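Local coordinates for nucleotidyl transferase AbiEii/AbiGii toxin family protein (PDB 6Y56), which acts as a nucleotidyltransferase toxin of a toxin-antitoxin system, probably transferring nucleotides to tRNA acceptor stems, at residues W108-R113 against I122-E127. Sequence-based numbering, arbitrary orientation.
Sequences WQLRVR and IVASVE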
# COMPACT_ATOMS: atom_id res chain seq x y z
N TRP A 108 9.76 9.25 3.81
CA TRP A 108 9.49 10.66 4.07
C TRP A 108 8.24 10.78 4.93
O TRP A 108 7.29 10.02 4.78
CB TRP A 108 9.27 11.43 2.76
CG TRP A 108 10.45 11.33 1.86
CD1 TRP A 108 10.80 10.26 1.08
CD2 TRP A 108 11.48 12.31 1.67
NE1 TRP A 108 11.98 10.51 0.42
CE2 TRP A 108 12.41 11.77 0.76
CE3 TRP A 108 11.69 13.60 2.17
CZ2 TRP A 108 13.53 12.47 0.35
CZ3 TRP A 108 12.80 14.29 1.76
CH2 TRP A 108 13.71 13.73 0.86
N GLN A 109 8.25 11.75 5.83
CA GLN A 109 7.03 12.16 6.51
C GLN A 109 6.36 13.23 5.66
O GLN A 109 7.01 14.20 5.25
CB GLN A 109 7.34 12.71 7.89
CG GLN A 109 6.09 13.22 8.58
CD GLN A 109 6.25 13.42 10.08
OE1 GLN A 109 7.36 13.45 10.61
NE2 GLN A 109 5.12 13.57 10.76
N LEU A 110 5.06 13.06 5.41
CA LEU A 110 4.29 14.00 4.62
C LEU A 110 3.49 14.91 5.54
O LEU A 110 2.80 14.43 6.45
CB LEU A 110 3.34 13.26 3.69
CG LEU A 110 2.41 14.12 2.84
CD1 LEU A 110 3.19 14.86 1.79
CD2 LEU A 110 1.37 13.23 2.20
N ARG A 111 3.55 16.21 5.30
CA ARG A 111 2.70 17.16 6.00
C ARG A 111 1.88 17.91 4.97
O ARG A 111 2.36 18.21 3.88
CB ARG A 111 3.54 18.11 6.85
CG ARG A 111 4.12 17.43 8.09
CD ARG A 111 4.78 18.42 9.03
NE ARG A 111 5.21 17.79 10.28
CZ ARG A 111 6.40 17.21 10.46
NH1 ARG A 111 7.28 17.15 9.47
NH2 ARG A 111 6.70 16.67 11.64
N VAL A 112 0.62 18.14 5.29
CA VAL A 112 -0.29 18.82 4.38
C VAL A 112 -1.00 19.91 5.17
O VAL A 112 -1.29 19.74 6.36
CB VAL A 112 -1.28 17.86 3.67
CG1 VAL A 112 -0.58 16.59 3.19
CG2 VAL A 112 -2.42 17.48 4.56
N ARG A 113 -1.25 21.04 4.52
CA ARG A 113 -1.97 22.13 5.17
C ARG A 113 -2.89 22.78 4.16
O ARG A 113 -2.47 23.13 3.06
CB ARG A 113 -1.00 23.17 5.73
CG ARG A 113 -1.68 24.24 6.56
CD ARG A 113 -0.70 25.35 6.91
NE ARG A 113 0.08 25.75 5.73
CZ ARG A 113 -0.37 26.55 4.78
NH1 ARG A 113 -1.60 27.06 4.85
NH2 ARG A 113 0.40 26.85 3.74
N ILE A 122 -2.50 13.93 11.66
CA ILE A 122 -2.38 12.49 11.51
C ILE A 122 -1.05 12.18 10.84
O ILE A 122 -0.56 12.94 10.00
CB ILE A 122 -3.58 11.95 10.69
CG1 ILE A 122 -3.56 10.42 10.61
CG2 ILE A 122 -3.63 12.58 9.32
CD1 ILE A 122 -4.85 9.83 10.07
N VAL A 123 -0.45 11.07 11.25
CA VAL A 123 0.83 10.65 10.69
C VAL A 123 0.64 10.19 9.26
O VAL A 123 -0.21 9.33 8.97
CB VAL A 123 1.43 9.53 11.55
CG1 VAL A 123 2.44 8.70 10.75
CG2 VAL A 123 2.05 10.11 12.82
N ALA A 124 1.42 10.76 8.34
CA ALA A 124 1.36 10.41 6.93
C ALA A 124 2.78 10.31 6.39
O ALA A 124 3.69 11.00 6.85
CB ALA A 124 0.58 11.45 6.14
N SER A 125 2.95 9.46 5.40
CA SER A 125 4.29 9.18 4.90
C SER A 125 4.25 8.93 3.40
O SER A 125 3.19 8.71 2.80
CB SER A 125 4.89 7.97 5.60
OG SER A 125 4.02 6.86 5.49
N VAL A 126 5.43 8.98 2.80
CA VAL A 126 5.65 8.59 1.42
C VAL A 126 6.87 7.68 1.41
O VAL A 126 7.89 8.01 2.03
CB VAL A 126 5.89 9.81 0.51
CG1 VAL A 126 5.96 9.39 -0.94
CG2 VAL A 126 4.81 10.86 0.72
N GLU A 127 6.77 6.54 0.73
CA GLU A 127 7.87 5.59 0.69
C GLU A 127 8.05 5.09 -0.73
O GLU A 127 7.07 4.90 -1.46
CB GLU A 127 7.61 4.40 1.61
CG GLU A 127 8.84 3.54 1.86
CD GLU A 127 8.54 2.36 2.75
OE1 GLU A 127 9.44 1.50 2.90
OE2 GLU A 127 7.42 2.29 3.29
O HOH W 1 2.72 13.40 9.05
O HOH W 2 -0.14 14.40 7.68
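Leu110 lays its CB against two side chains of residues 122-127, the CB of Ala124 and the CG2 of Val126, each 4.1 Å away. Leu24 of helix 19-38 touches Ala124, and Phe71 of strand 68-72 touches Val126. Trp108 shares this face of the sheet through its CB, 4.4 Å from the CB of Val126, but its indole leads away from strand 125-129. With CG anti to the carbonyl carbon (chi1 -58°), the ring has Val126 O at its edge, near its plane, 3.8 Å from CD1 of Trp108, while NE1 is hydrogen-bonded to Gly105 O. Strands 107-114 and 125-129 form a beta hairpin inside the mixed sheet of the nucleotidyltransferase fold. Trp108 and Val126 form an antiparallel hydrogen-bonded pair, with Trp108 N donating to Val126 O and Val126 N to Trp108 O; Gln109 and Ser125 follow as a non-hydrogen-bonded pair on the opposite face. Next, Leu110 N donates a nearly straight hydrogen bond (166°) to Ala124 O at 2.9 Å, from well above the carbonyl plane. Past that bond the two backbones diverge, Leu110 O and Ala124 N standing 4.4 Å apart, and water bridges them. One molecule accepts from Ala124 N at 3.0 Å and probably donates to Leu110 O; the extended Gln109 side chain, CG anti to its own N, lets NE2 donate to the same water at 3.0 Å. A second water lies between Leu110 O and Ile122 O, 2.8 Å from the latter.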